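Local coordinates for protein glutathione s-transferase S2 (Nilaparvata lugens, PDB 5H5L) that probably transfers glutathione to electrophilic substrates as a sigma-class glutathione S-transferase, and acts as a glutathione-requiring prostaglandin D synthase of the brown planthopper, at residues 16-29 / 184-197. Sequence-based numbering, arbitrary orientation.
Sequences EPIRWMLSYLDVPF and VVNLPKIKAWIEKR
W20 and W193 meet where helices 16-25 and 188-196 cross at 126°, their five-membered rings set obliquely with CD1 of W20 3.5 Å from CD1 of W193. W20 packs as a knob among V184, V185, I190 and I194: CG2 of I190 lies over one face of the indole, 3.7 Å from W20 CE3, while V184 and V185 meet the far end of the six-membered ring. W193 fits in turn among E16, R19, W20 and S23. With its CG anti to the backbone N (chi1 168°), the ring reaches across to E16, and CB of R19 and CB of R197 cover opposite faces.

Both indole N-H groups converge on one carboxylate oxygen. NE1 of W193 bonds to OE2 of E16 at 2.7 Å on the syn side, though tilted well out of the carboxylate plane, and NE1 of W20 arrives at the same atom from the anti side. NH1 of R197 adds a salt bridge from above that plane, 2.9 Å from OE2 of E16, so three donors grip OE2, while NH1 of R19 forms a salt bridge with OE1 of the same buried carboxylate; E161 also pairs with R197. Farther along, K189 bends its chain to bring NZ over the centre of the Y24 ring, a cation-pi contact 4.2 Å from the centroid.

The contact joins the thioredoxin-like and helical domains: R19 reaches strand 4-9 beside Y8 of the glutathione site and bonds the backbone oxygens of F9 and F11, while W20 also touches helix 151-164.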
ATOM      1  N   GLU B  16     -13.745  -8.356   0.455  1.00 24.92           N
ATOM      2  CA  GLU B  16     -14.987  -7.603   0.643  1.00 20.20           C
ATOM      3  C   GLU B  16     -14.912  -6.181   0.124  1.00 14.92           C
ATOM      4  O   GLU B  16     -15.891  -5.728  -0.500  1.00 16.04           O
ATOM      5  CB  GLU B  16     -15.357  -7.601   2.134  1.00 22.93           C
ATOM      6  CG  GLU B  16     -16.834  -7.317   2.423  1.00 21.16           C
ATOM      7  CD  GLU B  16     -17.762  -8.423   1.930  1.00 31.56           C
ATOM      8  OE1 GLU B  16     -17.240  -9.520   1.622  1.00 26.25           O
ATOM      9  OE2 GLU B  16     -18.998  -8.194   1.849  1.00 25.92           O
ATOM     10  N   PRO B  17     -13.821  -5.442   0.302  1.00 14.53           N
ATOM     11  CA  PRO B  17     -13.763  -4.123  -0.318  1.00 14.43           C
ATOM     12  C   PRO B  17     -14.002  -4.170  -1.807  1.00 18.79           C
ATOM     13  O   PRO B  17     -14.674  -3.284  -2.348  1.00 16.48           O
ATOM     14  CB  PRO B  17     -12.359  -3.623   0.044  1.00 18.61           C
ATOM     15  CG  PRO B  17     -11.671  -4.711   0.654  1.00 23.81           C
ATOM     16  CD  PRO B  17     -12.632  -5.713   1.127  1.00 15.46           C
ATOM     17  N   ILE B  18     -13.513  -5.206  -2.494  1.00 15.45           N
ATOM     18  CA  ILE B  18     -13.744  -5.274  -3.931  1.00 17.10           C
ATOM     19  C   ILE B  18     -15.198  -5.632  -4.223  1.00 16.14           C
ATOM     20  O   ILE B  18     -15.836  -5.045  -5.107  1.00 17.88           O
ATOM     21  CB  ILE B  18     -12.764  -6.279  -4.564  1.00 18.28           C
ATOM     22  CG1 ILE B  18     -11.312  -5.820  -4.362  1.00 15.21           C
ATOM     23  CG2 ILE B  18     -13.043  -6.413  -6.054  1.00 15.92           C
ATOM     24  CD1 ILE B  18     -10.290  -6.887  -4.562  1.00 14.56           C
ATOM     25  N   ARG B  19     -15.761  -6.577  -3.465  1.00 18.89           N
ATOM     26  CA  ARG B  19     -17.181  -6.892  -3.636  1.00 22.47           C
ATOM     27  C   ARG B  19     -18.054  -5.666  -3.393  1.00 19.89           C
ATOM     28  O   ARG B  19     -19.000  -5.401  -4.153  1.00 17.98           O
ATOM     29  CB  ARG B  19     -17.583  -8.035  -2.697  1.00 15.31           C
ATOM     30  CG  ARG B  19     -16.882  -9.376  -2.949  1.00 20.41           C
ATOM     31  CD  ARG B  19     -17.080 -10.345  -1.780  1.00 27.78           C
ATOM     32  NE  ARG B  19     -16.379 -11.620  -1.921  1.00 21.17           N
ATOM     33  CZ  ARG B  19     -15.705 -12.222  -0.952  1.00 23.37           C
ATOM     34  NH1 ARG B  19     -15.605 -11.672   0.255  1.00 24.78           N
ATOM     35  NH2 ARG B  19     -15.101 -13.379  -1.187  1.00 29.93           N
ATOM     36  N   TRP B  20     -17.762  -4.897  -2.336  1.00 20.10           N
ATOM     37  CA  TRP B  20     -18.562  -3.704  -2.085  1.00 20.88           C
ATOM     38  C   TRP B  20     -18.412  -2.696  -3.205  1.00 19.67           C
ATOM     39  O   TRP B  20     -19.390  -2.063  -3.601  1.00 20.08           O
ATOM     40  CB  TRP B  20     -18.194  -3.028  -0.754  1.00 21.28           C
ATOM     41  CG  TRP B  20     -18.634  -3.777   0.479  1.00 20.09           C
ATOM     42  CD1 TRP B  20     -18.988  -5.087   0.553  1.00 26.32           C
ATOM     43  CD2 TRP B  20     -18.761  -3.252   1.819  1.00 18.84           C
ATOM     44  NE1 TRP B  20     -19.322  -5.418   1.849  1.00 24.10           N
ATOM     45  CE2 TRP B  20     -19.185  -4.309   2.640  1.00 22.59           C
ATOM     46  CE3 TRP B  20     -18.538  -2.001   2.396  1.00 25.20           C
ATOM     47  CZ2 TRP B  20     -19.396  -4.161   3.990  1.00 19.37           C
ATOM     48  CZ3 TRP B  20     -18.753  -1.853   3.750  1.00 21.09           C
ATOM     49  CH2 TRP B  20     -19.196  -2.922   4.525  1.00 17.06           C
ATOM     50  N   MET B  21     -17.189  -2.492  -3.705  1.00 18.36           N
ATOM     51  CA  MET B  21     -16.998  -1.524  -4.788  1.00 16.71           C
ATOM     52  C   MET B  21     -17.728  -1.962  -6.055  1.00 14.92           C
ATOM     53  O   MET B  21     -18.337  -1.141  -6.755  1.00 15.94           O
ATOM     54  CB  MET B  21     -15.506  -1.333  -5.068  1.00 20.00           C
ATOM     55  CG  MET B  21     -14.758  -0.494  -4.021  1.00 17.73           C
ATOM     56  SD  MET B  21     -15.499   1.102  -3.726  1.00 17.39           S
ATOM     57  CE  MET B  21     -15.440   1.827  -5.314  1.00 19.97           C
ATOM     58  N   LEU B  22     -17.677  -3.240  -6.362  1.00 15.09           N
ATOM     59  CA  LEU B  22     -18.376  -3.718  -7.557  1.00 17.60           C
ATOM     60  C   LEU B  22     -19.886  -3.600  -7.371  1.00 17.41           C
ATOM     61  O   LEU B  22     -20.605  -3.225  -8.306  1.00 21.87           O
ATOM     62  CB  LEU B  22     -17.972  -5.156  -7.850  1.00 19.10           C
ATOM     63  CG  LEU B  22     -16.533  -5.367  -8.349  1.00 19.16           C
ATOM     64  CD1 LEU B  22     -16.220  -6.807  -8.312  1.00 20.54           C
ATOM     65  CD2 LEU B  22     -16.406  -4.854  -9.761  1.00 18.28           C
ATOM     66  N   SER B  23     -20.360  -3.824  -6.142  1.00 25.54           N
ATOM     67  CA  SER B  23     -21.781  -3.636  -5.836  1.00 22.47           C
ATOM     68  C   SER B  23     -22.158  -2.177  -5.958  1.00 27.92           C
ATOM     69  O   SER B  23     -23.129  -1.828  -6.639  1.00 26.60           O
ATOM     70  CB  SER B  23     -22.081  -4.156  -4.440  1.00 23.71           C
ATOM     71  OG  SER B  23     -21.882  -5.545  -4.406  1.00 21.55           O
ATOM     72  N   TYR B  24     -21.357  -1.291  -5.364  1.00 26.62           N
ATOM     73  CA  TYR B  24     -21.619   0.128  -5.540  1.00 25.83           C
ATOM     74  C   TYR B  24     -21.635   0.507  -7.010  1.00 30.32           C
ATOM     75  O   TYR B  24     -22.395   1.387  -7.422  1.00 20.32           O
ATOM     76  CB  TYR B  24     -20.583   0.967  -4.821  1.00 18.17           C
ATOM     77  CG  TYR B  24     -20.901   2.432  -4.829  1.00 24.00           C
ATOM     78  CD1 TYR B  24     -21.659   3.005  -3.821  1.00 23.79           C
ATOM     79  CD2 TYR B  24     -20.420   3.253  -5.803  1.00 17.56           C
ATOM     80  CE1 TYR B  24     -21.917   4.366  -3.802  1.00 21.65           C
ATOM     81  CE2 TYR B  24     -20.671   4.613  -5.789  1.00 22.67           C
ATOM     82  CZ  TYR B  24     -21.437   5.160  -4.790  1.00 22.41           C
ATOM     83  OH  TYR B  24     -21.680   6.522  -4.785  1.00 25.95           O
ATOM     84  N   LEU B  25     -20.749  -0.089  -7.804  1.00 20.54           N
ATOM     85  CA  LEU B  25     -20.698   0.214  -9.238  1.00 24.91           C
ATOM     86  C   LEU B  25     -21.918  -0.312  -9.987  1.00 25.30           C
ATOM     87  O   LEU B  25     -22.177   0.121 -11.117  1.00 28.71           O
ATOM     88  CB  LEU B  25     -19.454  -0.411  -9.870  1.00 22.80           C
ATOM     89  CG  LEU B  25     -18.175   0.399  -9.981  1.00 24.66           C
ATOM     90  CD1 LEU B  25     -17.103  -0.499 -10.603  1.00 28.34           C
ATOM     91  CD2 LEU B  25     -18.387   1.642 -10.854  1.00 26.79           C
ATOM     92  N   ASP B  26     -22.632  -1.251  -9.383  1.00 30.43           N
ATOM     93  CA  ASP B  26     -23.821  -1.861  -9.952  1.00 39.83           C
ATOM     94  C   ASP B  26     -23.491  -2.615 -11.237  1.00 34.40           C
ATOM     95  O   ASP B  26     -24.213  -2.518 -12.225  1.00 36.25           O
ATOM     96  CB  ASP B  26     -24.901  -0.805 -10.200  1.00 40.34           C
ATOM     97  CG  ASP B  26     -26.305  -1.397 -10.207  1.00 47.85           C
ATOM     98  OD1 ASP B  26     -26.507  -2.439  -9.548  1.00 39.24           O
ATOM     99  OD2 ASP B  26     -27.190  -0.826 -10.892  1.00 58.21           O
ATOM    100  N   VAL B  27     -22.385  -3.358 -11.228  1.00 29.65           N
ATOM    101  CA  VAL B  27     -22.021  -4.207 -12.366  1.00 30.10           C
ATOM    102  C   VAL B  27     -22.113  -5.656 -11.929  1.00 21.75           C
ATOM    103  O   VAL B  27     -21.823  -5.974 -10.772  1.00 21.88           O
ATOM    104  CB  VAL B  27     -20.619  -3.893 -12.916  1.00 28.28           C
ATOM    105  CG1 VAL B  27     -20.599  -2.502 -13.482  1.00 31.96           C
ATOM    106  CG2 VAL B  27     -19.554  -4.064 -11.827  1.00 31.57           C
ATOM    107  N   PRO B  28     -22.500  -6.560 -12.822  1.00 27.85           N
ATOM    108  CA  PRO B  28     -22.442  -7.979 -12.496  1.00 30.86           C
ATOM    109  C   PRO B  28     -21.004  -8.439 -12.357  1.00 30.35           C
ATOM    110  O   PRO B  28     -20.087  -7.901 -12.981  1.00 31.65           O
ATOM    111  CB  PRO B  28     -23.127  -8.637 -13.696  1.00 33.65           C
ATOM    112  CG  PRO B  28     -22.785  -7.775 -14.810  1.00 36.58           C
ATOM    113  CD  PRO B  28     -22.786  -6.348 -14.250  1.00 31.16           C
ATOM    114  N   PHE B  29     -20.814  -9.437 -11.514  1.00 26.41           N
ATOM    115  CA  PHE B  29     -19.502  -9.998 -11.363  1.00 28.67           C
ATOM    116  C   PHE B  29     -19.631 -11.385 -10.784  1.00 29.22           C
ATOM    117  O   PHE B  29     -20.527 -11.664  -9.980  1.00 28.28           O
ATOM    118  CB  PHE B  29     -18.625  -9.112 -10.476  1.00 24.61           C
ATOM    119  CG  PHE B  29     -19.019  -9.085  -9.025  1.00 22.01           C
ATOM    120  CD1 PHE B  29     -19.939  -8.166  -8.557  1.00 28.70           C
ATOM    121  CD2 PHE B  29     -18.415  -9.916  -8.134  1.00 21.41           C
ATOM    122  CE1 PHE B  29     -20.258  -8.125  -7.199  1.00 24.97           C
ATOM    123  CE2 PHE B  29     -18.707  -9.880  -6.791  1.00 25.91           C
ATOM    124  CZ  PHE B  29     -19.617  -8.978  -6.320  1.00 20.15           C
ATOM    125  N   VAL B 184     -21.835   4.024   5.519  1.00 25.12           N
ATOM    126  CA  VAL B 184     -21.400   3.250   4.362  1.00 25.55           C
ATOM    127  C   VAL B 184     -22.267   2.019   4.209  1.00 18.67           C
ATOM    128  O   VAL B 184     -22.729   1.702   3.109  1.00 25.11           O
ATOM    129  CB  VAL B 184     -19.909   2.880   4.475  1.00 18.22           C
ATOM    130  CG1 VAL B 184     -19.577   1.790   3.477  1.00 16.72           C
ATOM    131  CG2 VAL B 184     -19.036   4.126   4.220  1.00 18.67           C
ATOM    132  N   VAL B 185     -22.521   1.309   5.301  1.00 24.91           N
ATOM    133  CA  VAL B 185     -23.278   0.072   5.163  1.00 23.84           C
ATOM    134  C   VAL B 185     -24.729   0.303   4.791  1.00 34.09           C
ATOM    135  O   VAL B 185     -25.431  -0.677   4.486  1.00 30.32           O
ATOM    136  CB  VAL B 185     -23.251  -0.806   6.423  1.00 27.70           C
ATOM    137  CG1 VAL B 185     -21.840  -1.096   6.802  1.00 32.80           C
ATOM    138  CG2 VAL B 185     -24.032  -0.133   7.588  1.00 31.76           C
ATOM    139  N   ASN B 186     -25.183   1.564   4.773  1.00 32.75           N
ATOM    140  CA  ASN B 186     -26.532   1.906   4.345  1.00 31.33           C
ATOM    141  C   ASN B 186     -26.585   2.527   2.964  1.00 35.54           C
ATOM    142  O   ASN B 186     -27.679   2.837   2.483  1.00 33.60           O
ATOM    143  CB  ASN B 186     -27.191   2.840   5.365  1.00 36.47           C
ATOM    144  CG  ASN B 186     -27.761   2.064   6.546  1.00 44.20           C
ATOM    145  OD1 ASN B 186     -28.715   1.294   6.391  1.00 45.92           O
ATOM    146  ND2 ASN B 186     -27.145   2.220   7.722  1.00 44.54           N
ATOM    147  N   LEU B 187     -25.450   2.702   2.303  1.00 30.55           N
ATOM    148  CA  LEU B 187     -25.483   2.969   0.875  1.00 32.28           C
ATOM    149  C   LEU B 187     -26.294   1.860   0.213  1.00 23.67           C
ATOM    150  O   LEU B 187     -26.073   0.678   0.516  1.00 27.22           O
ATOM    151  CB  LEU B 187     -24.061   3.045   0.304  1.00 31.22           C
ATOM    152  CG  LEU B 187     -23.269   4.229   0.881  1.00 21.89           C
ATOM    153  CD1 LEU B 187     -21.724   4.191   0.566  1.00 21.11           C
ATOM    154  CD2 LEU B 187     -23.877   5.536   0.396  1.00 26.75           C
ATOM    155  N   PRO B 188     -27.276   2.191  -0.632  1.00 26.99           N
ATOM    156  CA  PRO B 188     -28.267   1.176  -1.037  1.00 35.33           C
ATOM    157  C   PRO B 188     -27.638  -0.070  -1.627  1.00 33.88           C
ATOM    158  O   PRO B 188     -27.981  -1.197  -1.240  1.00 32.70           O
ATOM    159  CB  PRO B 188     -29.125   1.931  -2.059  1.00 38.14           C
ATOM    160  CG  PRO B 188     -28.965   3.334  -1.740  1.00 43.23           C
ATOM    161  CD  PRO B 188     -27.618   3.528  -1.144  1.00 32.78           C
ATOM    162  N   LYS B 189     -26.695   0.100  -2.546  1.00 35.27           N
ATOM    163  CA  LYS B 189     -26.124  -1.075  -3.182  1.00 31.94           C
ATOM    164  C   LYS B 189     -25.239  -1.835  -2.218  1.00 29.76           C
ATOM    165  O   LYS B 189     -25.201  -3.071  -2.250  1.00 28.93           O
ATOM    166  CB  LYS B 189     -25.396  -0.666  -4.449  1.00 33.73           C
ATOM    167  CG  LYS B 189     -26.381  -0.049  -5.471  1.00 33.76           C
ATOM    168  CD  LYS B 189     -25.718   0.836  -6.515  1.00 52.34           C
ATOM    169  CE  LYS B 189     -24.884   1.955  -5.849  1.00 51.28           C
ATOM    170  NZ  LYS B 189     -25.000   3.314  -6.470  1.00 53.54           N
ATOM    171  N   ILE B 190     -24.569  -1.144  -1.304  1.00 28.86           N
ATOM    172  CA  ILE B 190     -23.783  -1.890  -0.332  1.00 28.16           C
ATOM    173  C   ILE B 190     -24.716  -2.618   0.631  1.00 29.43           C
ATOM    174  O   ILE B 190     -24.536  -3.808   0.925  1.00 27.53           O
ATOM    175  CB  ILE B 190     -22.785  -0.945   0.366  1.00 25.35           C
ATOM    176  CG1 ILE B 190     -21.737  -0.483  -0.696  1.00 30.42           C
ATOM    177  CG2 ILE B 190     -22.149  -1.648   1.542  1.00 23.26           C
ATOM    178  CD1 ILE B 190     -20.709   0.536  -0.219  1.00 25.72           C
ATOM    179  N   LYS B 191     -25.759  -1.925   1.087  1.00 34.98           N
ATOM    180  CA  LYS B 191     -26.800  -2.532   1.914  1.00 27.41           C
ATOM    181  C   LYS B 191     -27.356  -3.800   1.276  1.00 26.54           C
ATOM    182  O   LYS B 191     -27.449  -4.854   1.913  1.00 38.71           O
ATOM    183  CB  LYS B 191     -27.914  -1.503   2.104  1.00 28.74           C
ATOM    184  CG  LYS B 191     -28.820  -1.760   3.291  1.00 43.35           C
ATOM    185  CD  LYS B 191     -29.822  -0.629   3.427  1.00 39.33           C
ATOM    186  CE  LYS B 191     -30.726  -0.842   4.628  1.00 51.39           C
ATOM    187  NZ  LYS B 191     -31.588  -2.031   4.443  1.00 54.11           N
ATOM    188  N   ALA B 192     -27.772  -3.692   0.025  1.00 28.76           N
ATOM    189  CA  ALA B 192     -28.225  -4.855  -0.725  1.00 32.70           C
ATOM    190  C   ALA B 192     -27.209  -5.982  -0.669  1.00 42.26           C
ATOM    191  O   ALA B 192     -27.549  -7.135  -0.374  1.00 34.38           O
ATOM    192  CB  ALA B 192     -28.492  -4.457  -2.175  1.00 33.91           C
ATOM    193  N   TRP B 193     -25.944  -5.674  -0.981  1.00 35.79           N
ATOM    194  CA  TRP B 193     -24.929  -6.720  -0.984  1.00 26.50           C
ATOM    195  C   TRP B 193     -24.843  -7.384   0.371  1.00 32.56           C
ATOM    196  O   TRP B 193     -24.739  -8.608   0.471  1.00 30.22           O
ATOM    197  CB  TRP B 193     -23.552  -6.154  -1.378  1.00 31.59           C
ATOM    198  CG  TRP B 193     -22.530  -7.162  -1.082  1.00 24.63           C
ATOM    199  CD1 TRP B 193     -21.715  -7.216  -0.002  1.00 27.90           C
ATOM    200  CD2 TRP B 193     -22.268  -8.330  -1.847  1.00 23.10           C
ATOM    201  NE1 TRP B 193     -20.941  -8.344  -0.050  1.00 25.17           N
ATOM    202  CE2 TRP B 193     -21.256  -9.043  -1.185  1.00 27.06           C
ATOM    203  CE3 TRP B 193     -22.790  -8.844  -3.036  1.00 27.13           C
ATOM    204  CZ2 TRP B 193     -20.763 -10.251  -1.665  1.00 21.91           C
ATOM    205  CZ3 TRP B 193     -22.285 -10.026  -3.518  1.00 28.02           C
ATOM    206  CH2 TRP B 193     -21.289 -10.722  -2.830  1.00 23.55           C
ATOM    207  N   ILE B 194     -24.869  -6.587   1.427  1.00 26.77           N
ATOM    208  CA  ILE B 194     -24.785  -7.133   2.772  1.00 40.51           C
ATOM    209  C   ILE B 194     -25.962  -8.063   3.028  1.00 40.66           C
ATOM    210  O   ILE B 194     -25.816  -9.111   3.663  1.00 37.19           O
ATOM    211  CB  ILE B 194     -24.726  -5.978   3.791  1.00 37.18           C
ATOM    212  CG1 ILE B 194     -23.372  -5.242   3.666  1.00 36.39           C
ATOM    213  CG2 ILE B 194     -24.967  -6.497   5.202  1.00 38.65           C
ATOM    214  CD1 ILE B 194     -23.377  -3.887   4.268  1.00 31.04           C
ATOM    215  N   GLU B 195     -27.141  -7.699   2.525  1.00 44.31           N
ATOM    216  CA  GLU B 195     -28.329  -8.511   2.763  1.00 54.47           C
ATOM    217  C   GLU B 195     -28.258  -9.824   1.998  1.00 57.05           C
ATOM    218  O   GLU B 195     -28.599 -10.883   2.540  1.00 60.86           O
ATOM    219  CB  GLU B 195     -29.585  -7.738   2.365  1.00 52.03           C
ATOM    220  CG  GLU B 195     -29.965  -6.625   3.316  1.00 56.78           C
ATOM    221  CD  GLU B 195     -30.971  -5.678   2.693  1.00 56.85           C
ATOM    222  OE1 GLU B 195     -31.349  -5.915   1.523  1.00 53.35           O
ATOM    223  OE2 GLU B 195     -31.367  -4.693   3.358  1.00 54.18           O
ATOM    224  N   LYS B 196     -27.822  -9.780   0.738  1.00 51.96           N
ATOM    225  CA  LYS B 196     -27.828 -10.979  -0.087  1.00 49.25           C
ATOM    226  C   LYS B 196     -26.534 -11.771   0.005  1.00 55.69           C
ATOM    227  O   LYS B 196     -26.520 -12.944  -0.386  1.00 53.05           O
ATOM    228  CB  LYS B 196     -28.127 -10.616  -1.550  1.00 44.61           C
ATOM    229  CG  LYS B 196     -26.923 -10.249  -2.437  1.00 47.69           C
ATOM    230  CD  LYS B 196     -27.279 -10.310  -3.903  1.00 51.67           C
ATOM    231  CE  LYS B 196     -26.029 -10.282  -4.770  1.00 57.07           C
ATOM    232  NZ  LYS B 196     -26.291 -10.714  -6.175  1.00 56.77           N
ATOM    233  N   ARG B 197     -25.459 -11.186   0.529  1.00 58.37           N
ATOM    234  CA  ARG B 197     -24.176 -11.869   0.482  1.00 53.53           C
ATOM    235  C   ARG B 197     -24.249 -13.172   1.278  1.00 59.85           C
ATOM    236  O   ARG B 197     -25.050 -13.295   2.212  1.00 61.91           O
ATOM    237  CB  ARG B 197     -23.054 -10.995   1.041  1.00 44.00           C
ATOM    238  CG  ARG B 197     -23.154 -10.742   2.547  1.00 46.08           C
ATOM    239  CD  ARG B 197     -22.041  -9.809   3.031  1.00 45.03           C
ATOM    240  NE  ARG B 197     -22.150  -9.470   4.451  1.00 45.07           N
ATOM    241  CZ  ARG B 197     -21.336  -8.624   5.077  1.00 44.31           C
ATOM    242  NH1 ARG B 197     -20.352  -8.024   4.408  1.00 36.82           N
ATOM    243  NH2 ARG B 197     -21.503  -8.371   6.369  1.00 42.07           N
TER